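Local structure of glycerate dehydrogenase (Bacillus sp. 5mfcol3.1, 6P2I) at residues A101-V106 / Q155-I160; S197-R202 / I225-G230. The protein reduces acyclic imino acids at the expense of NADPH, as an imine reductase related to the D-isomer-specific 2-hydroxyacid dehydrogenases. One frame throughout, in Å; residues are numbered along the deposited sequence. Where two conformers were deposited one is given.

Overall arrangement
The chain first builds a parallel sheet spanning strands 2-5 to 90-92, then runs into helix 99-114, which leads to the nucleotide-binding sheet. Contact 1 closes a loop of 48 residues when helix 152-163, following strand 144-148, returns against helix 99-114. Contact 2 opens only after that, at the end of strand 195-198, and closes a shorter loop of 22 residues at the end of strand 223-226. The two loops thus lie in series, neither nested nor crossed. Their centres are about 13 Å apart, yet they touch: Val-106 and Val-157 of contact 1 pack on His-199 of contact 2. Contact 1 joins two helices, contact 2 two inner strands; both reach NADP beyond the strands' C-terminal ends.

Contact 1 of 2, residues A101-V106 / Q155-I160; sequences AVAEHV and QTVAEI. With NAP (NADP nicotinamide-adenine-dinucleotide phosphate), chain C.
Glu-104 OE2 is gripped by two donors, Gln-100 NE2 and the backbone N of Arg-141 of the second subunit, while OE1 accepts from N of Ile-140 of that subunit. With its carboxylate committed to the dimer interface, the Glu-104 side chain meets segment 155-160 through its stem, CG lying 4.5 Å from CD1 of Ile-160. No hydrogen bond joins the two segments, and the contact rests on Ala-103. Its methyl points at the other helix and meets three side chains: Thr-156 through CG2 (CB to CG2 3.5 Å), Val-157 through CG2 (CB to CG2 3.7 Å) and, more loosely, Ile-160 through CD1 (CB to CD1 4.0 Å). Thr-156 can present a methyl because OG1 sits beside its own backbone N (chi1 -53°) and bonds to Gln-152 O, one turn back, which satisfies the hydroxyl inside its own helix. Val-157 uses CG2 twice, since the same methyl also lies 3.9 Å from CG2 of Val-106, the two valine side chains crossing at about a right angle. The small Ala-103 suits an axis separation of 8.8 Å, and the crossing angle of -51° is close to a common class of ridges-into-grooves packing. Next to Ala-103, Val-102 turns CG2 to the cofactor, 3.5 Å from C4N of the nicotinamide ring. Helix 152-163 begins within the probable GxGxxG sequence of Gly-149, Gly-151 and Gly-154, whose neighbouring backbone amides bind NADP, so the contact packs helix 99-114 onto the first helix of a Rossmann-type nucleotide-binding domain.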
loop_
_atom_site.group_PDB
_atom_site.type_symbol
_atom_site.label_atom_id
_atom_site.label_comp_id
_atom_site.label_asym_id
_atom_site.label_seq_id
_atom_site.Cartn_x
_atom_site.Cartn_y
_atom_site.Cartn_z
ATOM N N ALA A 101 9.719 -9.061 1.223
ATOM C CA ALA A 101 9.183 -8.537 -0.032
ATOM C C ALA A 101 7.720 -8.927 -0.214
ATOM O O ALA A 101 6.881 -8.088 -0.566
ATOM C CB ALA A 101 10.023 -9.043 -1.211
ATOM N N VAL A 102 7.384 -10.195 0.042
ATOM C CA VAL A 102 6.012 -10.635 -0.193
ATOM C C VAL A 102 5.078 -10.027 0.844
ATOM O O VAL A 102 3.967 -9.594 0.518
ATOM C CB VAL A 102 5.920 -12.174 -0.204
ATOM C CG1 VAL A 102 4.465 -12.625 -0.367
ATOM C CG2 VAL A 102 6.773 -12.727 -1.349
ATOM N N ALA A 103 5.508 -9.994 2.109
ATOM C CA ALA A 103 4.675 -9.385 3.140
ATOM C C ALA A 103 4.382 -7.922 2.820
ATOM O O ALA A 103 3.240 -7.466 2.968
ATOM C CB ALA A 103 5.352 -9.514 4.505
ATOM N N GLU A 104 5.386 -7.174 2.364
ATOM C CA GLU A 104 5.112 -5.793 1.973
ATOM C C GLU A 104 4.173 -5.735 0.777
ATOM O O GLU A 104 3.324 -4.840 0.693
ATOM C CB GLU A 104 6.416 -5.048 1.679
ATOM C CG GLU A 104 7.211 -4.778 2.936
ATOM C CD GLU A 104 8.443 -3.913 2.729
ATOM O OE1 GLU A 104 8.537 -3.215 1.695
ATOM O OE2 GLU A 104 9.324 -3.941 3.622
ATOM N N HIS A 105 4.286 -6.701 -0.143
ATOM C CA HIS A 105 3.389 -6.716 -1.291
ATOM C C HIS A 105 1.950 -6.950 -0.883
ATOM O O HIS A 105 1.033 -6.452 -1.550
ATOM C CB HIS A 105 3.824 -7.804 -2.278
ATOM C CG HIS A 105 3.334 -7.583 -3.666
ATOM N ND1 HIS A 105 3.919 -6.676 -4.525
ATOM C CD2 HIS A 105 2.339 -8.179 -4.367
ATOM C CE1 HIS A 105 3.310 -6.730 -5.697
ATOM N NE2 HIS A 105 2.342 -7.627 -5.625
ATOM N N VAL A 106 1.719 -7.726 0.182
ATOM C CA VAL A 106 0.355 -7.905 0.662
ATOM C C VAL A 106 -0.267 -6.548 0.977
ATOM O O VAL A 106 -1.418 -6.271 0.612
ATOM C CB VAL A 106 0.332 -8.818 1.904
ATOM C CG1 VAL A 106 -1.032 -8.779 2.582
ATOM C CG2 VAL A 106 0.705 -10.264 1.537
ATOM N N GLN A 155 3.729 -15.043 9.138
ATOM C CA GLN A 155 4.167 -14.389 10.374
ATOM C C GLN A 155 4.753 -13.010 10.109
ATOM O O GLN A 155 4.650 -12.121 10.963
ATOM C CB GLN A 155 5.185 -15.261 11.100
ATOM C CG GLN A 155 4.546 -16.439 11.802
ATOM C CD GLN A 155 5.570 -17.329 12.467
ATOM O OE1 GLN A 155 6.455 -16.847 13.167
ATOM N NE2 GLN A 155 5.454 -18.636 12.255
ATOM N N THR A 156 5.389 -12.813 8.956
ATOM C CA THR A 156 5.888 -11.483 8.622
ATOM C C THR A 156 4.733 -10.525 8.384
ATOM O O THR A 156 4.763 -9.377 8.853
ATOM C CB THR A 156 6.820 -11.544 7.403
ATOM O OG1 THR A 156 7.840 -12.527 7.627
ATOM C CG2 THR A 156 7.502 -10.199 7.192
ATOM N N VAL A 157 3.695 -10.986 7.683
ATOM C CA VAL A 157 2.499 -10.168 7.504
ATOM C C VAL A 157 1.880 -9.842 8.857
ATOM O O VAL A 157 1.463 -8.700 9.110
ATOM C CB VAL A 157 1.493 -10.880 6.583
ATOM C CG1 VAL A 157 0.133 -10.154 6.602
ATOM C CG2 VAL A 157 2.037 -10.956 5.160
ATOM N N ALA A 158 1.817 -10.833 9.751
ATOM C CA ALA A 158 1.251 -10.581 11.078
ATOM C C ALA A 158 2.026 -9.499 11.821
ATOM O O ALA A 158 1.430 -8.667 12.519
ATOM C CB ALA A 158 1.216 -11.873 11.896
ATOM N N GLU A 159 3.357 -9.499 11.705
ATOM C CA GLU A 159 4.146 -8.484 12.402
ATOM C C GLU A 159 3.782 -7.092 11.918
ATOM O O GLU A 159 3.606 -6.165 12.722
ATOM C CB GLU A 159 5.641 -8.714 12.191
ATOM C CG GLU A 159 6.215 -9.955 12.790
ATOM C CD GLU A 159 7.707 -10.025 12.537
ATOM O OE1 GLU A 159 8.402 -9.024 12.827
ATOM O OE2 GLU A 159 8.176 -11.062 12.024
ATOM N N ILE A 160 3.697 -6.921 10.600
ATOM C CA ILE A 160 3.307 -5.632 10.041
ATOM C C ILE A 160 1.886 -5.282 10.461
ATOM O O ILE A 160 1.600 -4.141 10.850
ATOM C CB ILE A 160 3.451 -5.638 8.512
ATOM C CG1 ILE A 160 4.912 -5.869 8.105
ATOM C CG2 ILE A 160 2.923 -4.335 7.936
ATOM C CD1 ILE A 160 5.074 -6.112 6.640
HETATM P PA NAP C . 5.903 -21.886 5.207
HETATM O O1A NAP C . 6.106 -23.349 4.872
HETATM O O2A NAP C . 6.857 -21.200 6.139
HETATM O O5B NAP C . 4.436 -21.732 5.822
HETATM C C5B NAP C . 3.326 -22.437 5.276
HETATM C C4B NAP C . 2.151 -22.236 6.225
HETATM O O4B NAP C . 1.009 -22.860 5.634
HETATM C C3B NAP C . 2.371 -22.919 7.578
HETATM O O3B NAP C . 1.647 -22.197 8.593
HETATM C C2B NAP C . 1.711 -24.265 7.401
HETATM O O2B NAP C . 1.282 -24.839 8.627
HETATM C C1B NAP C . 0.522 -23.838 6.561
HETATM N N9A NAP C . -0.096 -24.989 5.886
HETATM C C8A NAP C . 0.524 -25.919 5.132
HETATM N N7A NAP C . -0.370 -26.842 4.697
HETATM C C5A NAP C . -1.569 -26.498 5.202
HETATM C C6A NAP C . -2.943 -27.035 5.136
HETATM N N6A NAP C . -3.209 -28.160 4.429
HETATM N N1A NAP C . -3.906 -26.364 5.799
HETATM C C2A NAP C . -3.657 -25.240 6.507
HETATM N N3A NAP C . -2.435 -24.684 6.617
HETATM C C4A NAP C . -1.380 -25.276 5.988
HETATM O O3 NAP C . 5.762 -21.144 3.780
HETATM P PN NAP C . 6.088 -19.607 3.437
HETATM O O1N NAP C . 7.579 -19.392 3.379
HETATM O O2N NAP C . 5.272 -18.703 4.334
HETATM O O5D NAP C . 5.538 -19.539 1.929
HETATM C C5D NAP C . 4.158 -19.804 1.654
HETATM C C4D NAP C . 3.901 -19.784 0.153
HETATM O O4D NAP C . 4.126 -18.468 -0.344
HETATM C C3D NAP C . 4.861 -20.636 -0.666
HETATM O O3D NAP C . 4.489 -22.022 -0.687
HETATM C C2D NAP C . 4.785 -19.976 -2.035
HETATM O O2D NAP C . 3.831 -20.671 -2.848
HETATM C C1D NAP C . 4.322 -18.545 -1.750
HETATM N N1N NAP C . 5.336 -17.577 -2.185
HETATM C C2N NAP C . 4.996 -16.614 -3.060
HETATM C C3N NAP C . 5.934 -15.689 -3.511
HETATM C C7N NAP C . 5.539 -14.633 -4.514
HETATM O O7N NAP C . 6.412 -14.042 -5.132
HETATM N N7N NAP C . 4.244 -14.394 -4.766
HETATM C C4N NAP C . 7.246 -15.775 -3.040
HETATM C C5N NAP C . 7.581 -16.790 -2.140
HETATM C C6N NAP C . 6.594 -17.676 -1.724
HETATM P P2B NAP C . 2.238 -25.738 9.568
HETATM O O1X NAP C . 2.787 -26.833 8.670
HETATM O O2X NAP C . 3.317 -24.805 10.048
HETATM O O3X NAP C . 1.314 -26.185 10.669
#

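Contact 2 of 2, residues S197-R202 / I225-G230. With NAP (NADP nicotinamide-adenine-dinucleotide phosphate), chain C.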
loop_
_atom_site.group_PDB
_atom_site.type_symbol
_atom_site.label_atom_id
_atom_site.label_comp_id
_atom_site.label_asym_id
_atom_site.label_seq_id
_atom_site.Cartn_x
_atom_site.Cartn_y
_atom_site.Cartn_z
ATOM N N SER A 197 -5.700 -13.124 3.632
ATOM C CA SER A 197 -4.477 -13.268 2.842
ATOM C C SER A 197 -3.975 -14.704 2.913
ATOM O O SER A 197 -3.878 -15.279 4.003
ATOM C CB SER A 197 -3.390 -12.297 3.330
ATOM O OG SER A 197 -2.308 -12.236 2.424
ATOM N N LEU A 198 -3.638 -15.275 1.751
ATOM C CA LEU A 198 -3.176 -16.657 1.664
ATOM C C LEU A 198 -1.653 -16.720 1.743
ATOM O O LEU A 198 -0.959 -15.969 1.050
ATOM C CB LEU A 198 -3.655 -17.304 0.358
ATOM C CG LEU A 198 -5.135 -17.699 0.322
ATOM C CD1 LEU A 198 -5.683 -17.669 -1.102
ATOM C CD2 LEU A 198 -5.330 -19.081 0.936
ATOM N N HIS A 199 -1.141 -17.634 2.574
ATOM C CA HIS A 199 0.295 -17.825 2.755
ATOM C C HIS A 199 0.572 -19.305 2.990
ATOM O O HIS A 199 1.125 -19.714 4.004
ATOM C CB HIS A 199 0.801 -16.941 3.890
ATOM C CG HIS A 199 0.596 -15.493 3.609
ATOM N ND1 HIS A 199 1.319 -14.821 2.645
ATOM C CD2 HIS A 199 -0.300 -14.603 4.101
ATOM C CE1 HIS A 199 0.901 -13.569 2.583
ATOM N NE2 HIS A 199 -0.081 -13.411 3.453
ATOM N N ILE A 200 0.188 -20.117 2.010
ATOM C CA ILE A 200 0.152 -21.567 2.154
ATOM C C ILE A 200 0.703 -22.204 0.884
ATOM O O ILE A 200 0.488 -21.677 -0.219
ATOM C CB ILE A 200 -1.288 -22.012 2.474
ATOM C CG1 ILE A 200 -1.370 -23.473 2.877
ATOM C CG2 ILE A 200 -2.238 -21.696 1.322
ATOM C CD1 ILE A 200 -2.779 -23.895 3.212
ATOM N N PRO A 201 1.453 -23.294 0.992
ATOM C CA PRO A 201 1.943 -23.972 -0.213
ATOM C C PRO A 201 0.806 -24.645 -0.954
ATOM O O PRO A 201 -0.208 -25.035 -0.371
ATOM C CB PRO A 201 2.929 -25.002 0.339
ATOM C CG PRO A 201 2.387 -25.321 1.689
ATOM C CD PRO A 201 1.891 -23.991 2.217
ATOM N N ARG A 202 0.989 -24.789 -2.261
ATOM C CA ARG A 202 0.052 -25.538 -3.086
ATOM C C ARG A 202 0.438 -27.011 -3.127
ATOM O O ARG A 202 1.574 -27.356 -3.473
ATOM C CB ARG A 202 0.011 -24.970 -4.502
ATOM C CG ARG A 202 -0.867 -25.769 -5.447
ATOM C CD ARG A 202 -0.314 -25.713 -6.849
ATOM N NE ARG A 202 -1.210 -26.326 -7.815
ATOM C CZ ARG A 202 -1.071 -26.202 -9.129
ATOM N NH1 ARG A 202 -0.075 -25.477 -9.622
ATOM N NH2 ARG A 202 -1.929 -26.795 -9.946
ATOM N N ILE A 225 -6.572 -11.203 -0.570
ATOM C CA ILE A 225 -5.224 -11.059 -1.118
ATOM C C ILE A 225 -4.663 -12.451 -1.374
ATOM O O ILE A 225 -4.704 -13.308 -0.487
ATOM C CB ILE A 225 -4.300 -10.273 -0.166
ATOM C CG1 ILE A 225 -4.909 -8.908 0.214
ATOM C CG2 ILE A 225 -2.908 -10.126 -0.785
ATOM C CD1 ILE A 225 -5.084 -7.965 -0.978
ATOM N N ASN A 226 -4.129 -12.684 -2.579
ATOM C CA ASN A 226 -3.464 -13.952 -2.865
ATOM C C ASN A 226 -2.088 -13.695 -3.475
ATOM O O ASN A 226 -1.974 -13.362 -4.658
ATOM C CB ASN A 226 -4.308 -14.837 -3.776
ATOM C CG ASN A 226 -3.759 -16.242 -3.848
ATOM O OD1 ASN A 226 -2.951 -16.633 -3.000
ATOM N ND2 ASN A 226 -4.159 -17.001 -4.869
ATOM N N THR A 227 -1.043 -13.853 -2.662
ATOM C CA THR A 227 0.324 -13.914 -3.160
ATOM C C THR A 227 0.790 -15.347 -3.366
ATOM O O THR A 227 1.985 -15.570 -3.572
ATOM C CB THR A 227 1.290 -13.198 -2.214
ATOM O OG1 THR A 227 1.189 -13.760 -0.896
ATOM C CG2 THR A 227 0.959 -11.711 -2.105
ATOM N N CYS A 228 -0.117 -16.322 -3.293
ATOM C CA CYS A 228 0.214 -17.718 -3.535
ATOM C C CYS A 228 -0.417 -18.171 -4.854
ATOM O O CYS A 228 -0.893 -17.358 -5.652
ATOM C CB CYS A 228 -0.235 -18.571 -2.353
ATOM S SG CYS A 228 0.664 -18.223 -0.825
ATOM N N ARG A 229 -0.402 -19.483 -5.087
ATOM C CA ARG A 229 -0.901 -20.022 -6.345
ATOM C C ARG A 229 -2.374 -19.680 -6.537
ATOM O O ARG A 229 -3.156 -19.668 -5.583
ATOM C CB ARG A 229 -0.711 -21.538 -6.387
ATOM C CG ARG A 229 0.720 -21.973 -6.664
ATOM C CD ARG A 229 1.077 -21.785 -8.131
ATOM N NE ARG A 229 2.043 -22.781 -8.589
ATOM C CZ ARG A 229 2.307 -23.023 -9.867
ATOM N NH1 ARG A 229 3.201 -23.945 -10.200
ATOM N NH2 ARG A 229 1.680 -22.336 -10.811
ATOM N N GLY A 230 -2.749 -19.392 -7.787
ATOM C CA GLY A 230 -4.155 -19.169 -8.089
ATOM C C GLY A 230 -5.007 -20.400 -7.849
ATOM O O GLY A 230 -6.190 -20.288 -7.508
HETATM P PA NAP C . 5.903 -21.886 5.207
HETATM O O1A NAP C . 6.106 -23.349 4.872
HETATM O O2A NAP C . 6.857 -21.200 6.139
HETATM O O5B NAP C . 4.436 -21.732 5.822
HETATM C C5B NAP C . 3.326 -22.437 5.276
HETATM C C4B NAP C . 2.151 -22.236 6.225
HETATM O O4B NAP C . 1.009 -22.860 5.634
HETATM C C3B NAP C . 2.371 -22.919 7.578
HETATM O O3B NAP C . 1.647 -22.197 8.593
HETATM C C2B NAP C . 1.711 -24.265 7.401
HETATM O O2B NAP C . 1.282 -24.839 8.627
HETATM C C1B NAP C . 0.522 -23.838 6.561
HETATM N N9A NAP C . -0.096 -24.989 5.886
HETATM C C8A NAP C . 0.524 -25.919 5.132
HETATM N N7A NAP C . -0.370 -26.842 4.697
HETATM C C5A NAP C . -1.569 -26.498 5.202
HETATM C C6A NAP C . -2.943 -27.035 5.136
HETATM N N6A NAP C . -3.209 -28.160 4.429
HETATM N N1A NAP C . -3.906 -26.364 5.799
HETATM C C2A NAP C . -3.657 -25.240 6.507
HETATM N N3A NAP C . -2.435 -24.684 6.617
HETATM C C4A NAP C . -1.380 -25.276 5.988
HETATM O O3 NAP C . 5.762 -21.144 3.780
HETATM P PN NAP C . 6.088 -19.607 3.437
HETATM O O1N NAP C . 7.579 -19.392 3.379
HETATM O O2N NAP C . 5.272 -18.703 4.334
HETATM O O5D NAP C . 5.538 -19.539 1.929
HETATM C C5D NAP C . 4.158 -19.804 1.654
HETATM C C4D NAP C . 3.901 -19.784 0.153
HETATM O O4D NAP C . 4.126 -18.468 -0.344
HETATM C C3D NAP C . 4.861 -20.636 -0.666
HETATM O O3D NAP C . 4.489 -22.022 -0.687
HETATM C C2D NAP C . 4.785 -19.976 -2.035
HETATM O O2D NAP C . 3.831 -20.671 -2.848
HETATM C C1D NAP C . 4.322 -18.545 -1.750
HETATM N N1N NAP C . 5.336 -17.577 -2.185
HETATM C C2N NAP C . 4.996 -16.614 -3.060
HETATM C C3N NAP C . 5.934 -15.689 -3.511
HETATM C C7N NAP C . 5.539 -14.633 -4.514
HETATM O O7N NAP C . 6.412 -14.042 -5.132
HETATM N N7N NAP C . 4.244 -14.394 -4.766
HETATM C C4N NAP C . 7.246 -15.775 -3.040
HETATM C C5N NAP C . 7.581 -16.790 -2.140
HETATM C C6N NAP C . 6.594 -17.676 -1.724
HETATM P P2B NAP C . 2.238 -25.738 9.568
HETATM O O1X NAP C . 2.787 -26.833 8.670
HETATM O O2X NAP C . 3.317 -24.805 10.048
HETATM O O3X NAP C . 1.314 -26.185 10.669
HETATM O O HOH W 1 -1.357 -13.525 0.119
HETATM O O HOH W 2 2.777 -15.818 0.406
HETATM O O HOH W 3 0.901 -21.458 -3.015
#
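Strands 197-198 and 225-226 run parallel and are joined by Leu-198 N to Ile-225 O (3.2 Å), after which their ends diverge and waters and side chains take over. One water accepts from Thr-227 N, donates to Leu-198 O and bonds to Ser-197 OG, bridging the splayed backbones. Thr-227 holds OG1 between its backbone N and carbonyl carbon (chi1 56°), which brings it obliquely to the His-199 ring, 3.5 Å from CE1. A second water links Thr-227 OG1 and His-199 ND1 to the ribose oxygen O4D of NADP. Cys-228 puts SG among the backbone atoms of the first segment, accepting a weak bond from Ile-200 N (3.4 Å). Ile-200 extends away from the turn, with CG1 anti to N (chi1 -170°), and lays CD1 against the adenine, 3.4 Å from C4A. Asn-226 organises the opposing loop: OD1 accepts from Cys-228 N (2.9 Å) to form an Asx turn, and ND2 donates to Arg-229 O, which lies in the Asn-226 amide plane, from above that carbonyl's plane, while the amide flanks CD1 in one of two Leu-198 conformers. With an alanine here, Cys-228 N and Arg-229 O would lose these mates and the turn would probably be freer to shift. Arg-202 brings NH1 edge-on over the centre of the Arg-229 guanidinium in one of two Arg-229 conformers (NH1 to CZ 3.4 Å), their planes 82° apart. Salt bridges from Arg-202 to Glu-207 and from Arg-229 to Asp-77 probably offset the two nearby charges. Arg-229 belongs to the D-arginine pocket, its side chain about 7 Å from the ligand at the nearest atoms. Thr-227 O accepts a hydrogen bond from NADP N7N (2.8 Å), which probably helps hold the nicotinamide carboxamide in one orientation.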